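Local atomic coordinates of orotidine 5'-phosphate decarboxylase (Streptomyces avermitilis, PDB entry 3V75), a protein that probably catalyses the decarboxylation of orotidine 5'-phosphate to UMP, the last step of de novo UMP biosynthesis. Residues A[25-30]-A[111-116]; A[133-138]-A[158-163]. One frame throughout, in Å; residues are numbered along the deposited sequence.

Contact 1 of 2, residues A[25-30]-A[111-116]; sequences EPFGAR and GALVVM
At the end of the TIM barrel where its strands begin, Phe27 and Arg30 from the first turn of helix 27-38 pack on Leu113, the first residue of strand 113-120. The leucine side chain points at the helix and divides its methyls. Leu113 CD1 approaches the Phe27 ring obliquely, 4.3 Å from Phe27 CE1. The same methyl lies 4.0 Å from Arg30 O, while Leu113 CD2 stands 3.4 Å from Arg30 NH1. Leu31 and Ala34 from the next part of the same helix also touch Leu113.

The guanidinium is held at several points. Its NE donates to Glu25 O, just before the helix, at 2.8 Å; the bond is bent, with an N-H...O angle of 132°. A bend at chi3 (-63°) folds the chain so that NE can face this carbonyl while NH1 bridges to Asp144 and NH2 bonds to Gly168 O. Asp144 OD2 in turn accepts from Val114 N, so the carboxylate of Asp144 links Arg30 to the strand. Replacing Arg30 with a leucine would probably leave Asp144 without its cationic mate and Glu25 O and Gly168 O without the N-H groups that Arg30 supplies. Arg30 NH2 meets the Phe27 ring at its edge, in the ring plane.

Contact 2 of 2, residues A[133-138]-A[158-163]; sequences AFLRKD and RPAVEL
Arg136 NE donates to Asp138 OD1 at 3.0 Å, in a salt bridge within the residues that follow helix 124-134, while the aliphatic part of the same arginine lies against Leu163 of helix 158-167. The N-H...O angle is 158°, and the oxygen sits close to the guanidinium plane, at its edge. The carboxylate, by contrast, is approached from above its own plane, NE standing 38° out of it. With CG anti to the backbone N (chi1 -165°) the arginine chain passes at a slant across Leu163, and a bend further along, at chi3, brings NE round to Asp138.

Leu163 meets that chain with both methyls: CD2 is 4.1 Å from Arg136 CB, and CD1 is 4.2 Å from Arg136 CD. Leu163 CG also lies 4.0 Å from Leu135 O, a carbonyl hydrogen-bonded to the hydroxyl of Ser167, one turn further along the helix. Deeper in, Leu135 CD1 lies 4.2 Å from Ala160 CB and 3.9 Å from Ala160 O, touching a carbonyl of the helix as well as its methyl.

The contact sets the residues that follow helix 124-134 against the first turns of helix 158-167, the next helix in the chain after strand 145-148. Leu135 continues inward onto Leu146 and Leu171 of strands 145-148 and 170-176, Ala160 shares Leu171, and Leu163 also packs on Ala131 of helix 124-134.

The two contacts share no segment, and their centres lie about 14 Å apart, yet they meet directly: Met116 CG, on the strand of contact 1, is 3.7 Å from Phe134 CD1, at the end of the helix of contact 2. Contact 1 is the buried one, joining helix 27-38 to a barrel strand; contact 2 lies farther out, between the residues after helix 124-134 and helix 158-167, and is only partly buried. In both, an arginine crosses a leucine without polar bonds between the segments, but contact 1 uses the guanidinium end and contact 2 the aliphatic chain. Partly exposed Arg30 also ties to residues distant in sequence, whereas exposed Arg136 pairs with Asp138 two residues on.

Contact 1 of 2, residues A[25-30]-A[111-116]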
loop_
_atom_site.group_PDB
_atom_site.type_symbol
_atom_site.label_atom_id
_atom_site.label_comp_id
_atom_site.label_asym_id
_atom_site.label_seq_id
_atom_site.Cartn_x
_atom_site.Cartn_y
_atom_site.Cartn_z
ATOM N N GLU A 25 16.557 19.111 -8.669
ATOM C CA GLU A 25 15.594 20.215 -8.704
ATOM C C GLU A 25 14.214 19.681 -8.264
ATOM O O GLU A 25 13.923 18.495 -8.409
ATOM C CB GLU A 25 15.582 20.813 -10.124
ATOM C CG GLU A 25 14.369 21.730 -10.434
ATOM C CD GLU A 25 14.340 22.427 -11.815
ATOM O OE1 GLU A 25 14.578 21.794 -12.886
ATOM O OE2 GLU A 25 14.016 23.649 -11.779
ATOM N N PRO A 26 13.368 20.536 -7.666
ATOM C CA PRO A 26 12.075 20.053 -7.164
ATOM C C PRO A 26 11.233 19.343 -8.238
ATOM O O PRO A 26 11.252 19.763 -9.413
ATOM C CB PRO A 26 11.391 21.340 -6.671
ATOM C CG PRO A 26 12.541 22.244 -6.288
ATOM C CD PRO A 26 13.635 21.941 -7.274
ATOM N N PHE A 27 10.554 18.273 -7.836
ATOM C CA PHE A 27 9.775 17.477 -8.754
ATOM C C PHE A 27 8.787 18.298 -9.601
ATOM O O PHE A 27 8.689 18.068 -10.824
ATOM C CB PHE A 27 9.050 16.354 -8.016
ATOM C CG PHE A 27 8.154 15.553 -8.885
ATOM C CD1 PHE A 27 8.686 14.733 -9.868
ATOM C CD2 PHE A 27 6.779 15.611 -8.731
ATOM C CE1 PHE A 27 7.842 13.958 -10.682
ATOM C CE2 PHE A 27 5.939 14.862 -9.553
ATOM C CZ PHE A 27 6.481 14.052 -10.542
ATOM N N GLY A 28 8.072 19.244 -8.997
ATOM C CA GLY A 28 7.052 19.975 -9.751
ATOM C C GLY A 28 7.707 20.697 -10.929
ATOM O O GLY A 28 7.177 20.680 -12.070
ATOM N N ALA A 29 8.853 21.339 -10.686
ATOM C CA ALA A 29 9.576 22.020 -11.739
ATOM C C ALA A 29 10.112 21.035 -12.782
ATOM O O ALA A 29 10.048 21.303 -14.002
ATOM C CB ALA A 29 10.739 22.838 -11.151
ATOM N N ARG A 30 10.682 19.914 -12.337
ATOM C CA ARG A 30 11.231 18.943 -13.292
ATOM C C ARG A 30 10.115 18.338 -14.150
ATOM O O ARG A 30 10.307 18.124 -15.358
ATOM C CB ARG A 30 12.015 17.848 -12.552
ATOM C CG ARG A 30 13.257 18.415 -11.836
ATOM C CD ARG A 30 14.159 17.283 -11.300
ATOM N NE ARG A 30 13.486 16.462 -10.283
ATOM C CZ ARG A 30 13.239 15.156 -10.389
ATOM N NH1 ARG A 30 13.593 14.486 -11.489
ATOM N NH2 ARG A 30 12.620 14.509 -9.407
ATOM N N GLY A 111 16.255 9.303 -19.072
ATOM C CA GLY A 111 15.742 10.652 -18.929
ATOM C C GLY A 111 14.235 10.755 -18.727
ATOM O O GLY A 111 13.706 11.874 -18.671
ATOM N N ALA A 112 13.549 9.625 -18.581
ATOM C CA ALA A 112 12.128 9.651 -18.252
ATOM C C ALA A 112 11.965 9.836 -16.740
ATOM O O ALA A 112 12.794 9.326 -15.967
ATOM C CB ALA A 112 11.462 8.383 -18.664
ATOM N N LEU A 113 10.944 10.580 -16.325
ATOM C CA LEU A 113 10.586 10.623 -14.912
ATOM C C LEU A 113 9.853 9.346 -14.595
ATOM O O LEU A 113 9.166 8.796 -15.458
ATOM C CB LEU A 113 9.697 11.835 -14.630
ATOM C CG LEU A 113 10.417 13.168 -14.890
ATOM C CD1 LEU A 113 9.459 14.324 -14.659
ATOM C CD2 LEU A 113 11.613 13.320 -13.952
ATOM N N VAL A 114 9.959 8.875 -13.359
ATOM C CA VAL A 114 9.243 7.678 -12.928
ATOM C C VAL A 114 8.363 7.974 -11.722
ATOM O O VAL A 114 8.854 8.419 -10.674
ATOM C CB VAL A 114 10.220 6.537 -12.591
ATOM C CG1 VAL A 114 9.476 5.328 -11.975
ATOM C CG2 VAL A 114 10.975 6.110 -13.873
ATOM N N VAL A 115 7.074 7.714 -11.884
ATOM C CA VAL A 115 6.120 7.776 -10.804
ATOM C C VAL A 115 5.872 6.353 -10.368
ATOM O O VAL A 115 5.291 5.550 -11.118
ATOM C CB VAL A 115 4.790 8.414 -11.273
ATOM C CG1 VAL A 115 3.734 8.320 -10.161
ATOM C CG2 VAL A 115 5.049 9.840 -11.700
HETATM N N MSE A 116 6.299 6.018 -9.151
HETATM C CA MSE A 116 6.094 4.671 -8.644
HETATM C C MSE A 116 4.641 4.554 -8.171
HETATM O O MSE A 116 4.243 5.188 -7.168
HETATM C CB MSE A 116 7.055 4.383 -7.505
HETATM C CG MSE A 116 6.752 3.064 -6.813
HETATM SE SE MSE A 116 7.133 1.502 -7.945
HETATM C CE MSE A 116 9.025 1.789 -8.137
#

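Contact 2 of 2, residues A[133-138]-A[158-163]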
loop_
_atom_site.group_PDB
_atom_site.type_symbol
_atom_site.label_atom_id
_atom_site.label_comp_id
_atom_site.label_asym_id
_atom_site.label_seq_id
_atom_site.Cartn_x
_atom_site.Cartn_y
_atom_site.Cartn_z
ATOM N N ALA A 133 12.340 3.551 0.939
ATOM C CA ALA A 133 12.353 2.613 -0.192
ATOM C C ALA A 133 12.254 3.348 -1.540
ATOM O O ALA A 133 12.907 2.953 -2.512
ATOM C CB ALA A 133 11.174 1.640 -0.081
ATOM N N PHE A 134 11.427 4.390 -1.605
ATOM C CA PHE A 134 11.069 4.960 -2.911
ATOM C C PHE A 134 11.542 6.398 -3.160
ATOM O O PHE A 134 11.488 6.856 -4.314
ATOM C CB PHE A 134 9.550 4.924 -3.091
ATOM C CG PHE A 134 8.978 3.537 -3.096
ATOM C CD1 PHE A 134 9.277 2.669 -4.126
ATOM C CD2 PHE A 134 8.171 3.085 -2.058
ATOM C CE1 PHE A 134 8.759 1.356 -4.136
ATOM C CE2 PHE A 134 7.659 1.807 -2.050
ATOM C CZ PHE A 134 7.946 0.916 -3.100
ATOM N N LEU A 135 11.933 7.144 -2.123
ATOM C CA LEU A 135 12.087 8.605 -2.261
ATOM C C LEU A 135 13.434 9.117 -1.850
ATOM O O LEU A 135 13.637 10.325 -1.795
ATOM C CB LEU A 135 10.994 9.346 -1.473
ATOM C CG LEU A 135 9.567 9.049 -1.966
ATOM C CD1 LEU A 135 8.531 9.505 -0.945
ATOM C CD2 LEU A 135 9.288 9.621 -3.378
ATOM N N ARG A 136 14.368 8.238 -1.548
ATOM C CA ARG A 136 15.701 8.707 -1.228
ATOM C C ARG A 136 16.676 8.216 -2.286
ATOM O O ARG A 136 16.563 7.067 -2.711
ATOM C CB ARG A 136 16.096 8.186 0.141
ATOM C CG ARG A 136 17.289 8.936 0.627
ATOM C CD ARG A 136 17.375 8.832 2.115
ATOM N NE ARG A 136 17.832 7.515 2.512
ATOM C CZ ARG A 136 17.940 7.189 3.794
ATOM N NH1 ARG A 136 17.614 8.124 4.704
ATOM N NH2 ARG A 136 18.384 5.984 4.159
ATOM N N LYS A 137 17.677 9.011 -2.675
ATOM C CA LYS A 137 18.467 8.585 -3.857
ATOM C C LYS A 137 19.294 7.331 -3.788
ATOM O O LYS A 137 19.673 6.765 -4.822
ATOM C CB LYS A 137 19.362 9.688 -4.351
ATOM C CG LYS A 137 20.392 10.104 -3.318
ATOM C CD LYS A 137 21.408 10.897 -4.093
ATOM C CE LYS A 137 22.644 11.208 -3.260
ATOM N NZ LYS A 137 23.529 11.958 -4.206
ATOM N N ASP A 138 19.622 6.892 -2.577
ATOM C CA ASP A 138 20.413 5.677 -2.417
ATOM C C ASP A 138 19.568 4.413 -2.534
ATOM O O ASP A 138 20.098 3.292 -2.496
ATOM C CB ASP A 138 21.050 5.662 -0.994
ATOM C CG ASP A 138 19.986 5.505 0.139
ATOM O OD1 ASP A 138 18.874 6.121 0.086
ATOM O OD2 ASP A 138 20.237 4.762 1.122
ATOM N N ARG A 158 3.343 12.794 6.552
ATOM C CA ARG A 158 4.410 13.771 6.766
ATOM C C ARG A 158 5.848 13.242 6.538
ATOM O O ARG A 158 6.659 13.925 5.909
ATOM C CB ARG A 158 4.285 14.410 8.151
ATOM C CG ARG A 158 5.317 15.542 8.346
ATOM C CD ARG A 158 5.089 16.281 9.683
ATOM N NE ARG A 158 5.078 15.329 10.785
ATOM C CZ ARG A 158 5.459 15.610 12.036
ATOM N NH1 ARG A 158 5.908 16.855 12.348
ATOM N NH2 ARG A 158 5.432 14.634 12.960
ATOM N N PRO A 159 6.182 12.038 7.039
ATOM C CA PRO A 159 7.573 11.595 6.777
ATOM C C PRO A 159 7.890 11.481 5.285
ATOM O O PRO A 159 9.045 11.739 4.876
ATOM C CB PRO A 159 7.649 10.205 7.459
ATOM C CG PRO A 159 6.581 10.283 8.558
ATOM C CD PRO A 159 5.459 11.107 7.930
ATOM N N ALA A 160 6.917 11.073 4.479
ATOM C CA ALA A 160 7.129 10.969 3.032
ATOM C C ALA A 160 7.180 12.354 2.380
ATOM O O ALA A 160 7.996 12.579 1.475
ATOM C CB ALA A 160 6.015 10.135 2.390
ATOM N N VAL A 161 6.324 13.291 2.813
ATOM C CA VAL A 161 6.392 14.670 2.312
ATOM C C VAL A 161 7.769 15.268 2.574
ATOM O O VAL A 161 8.392 15.849 1.665
ATOM C CB VAL A 161 5.305 15.584 2.977
ATOM C CG1 VAL A 161 5.488 17.056 2.565
ATOM C CG2 VAL A 161 3.882 15.100 2.613
ATOM N N GLU A 162 8.266 15.134 3.803
ATOM C CA GLU A 162 9.538 15.762 4.148
ATOM C C GLU A 162 10.688 15.157 3.354
ATOM O O GLU A 162 11.579 15.862 2.872
ATOM C CB GLU A 162 9.823 15.621 5.651
ATOM C CG GLU A 162 8.884 16.429 6.530
ATOM C CD GLU A 162 9.052 16.059 8.042
ATOM O OE1 GLU A 162 9.747 15.047 8.376
ATOM O OE2 GLU A 162 8.450 16.756 8.910
ATOM N N LEU A 163 10.705 13.833 3.244
ATOM C CA LEU A 163 11.819 13.201 2.529
ATOM C C LEU A 163 11.745 13.505 1.040
ATOM O O LEU A 163 12.779 13.746 0.401
ATOM C CB LEU A 163 11.832 11.692 2.777
ATOM C CG LEU A 163 13.027 10.997 2.132
ATOM C CD1 LEU A 163 14.388 11.717 2.448
ATOM C CD2 LEU A 163 13.079 9.492 2.518
#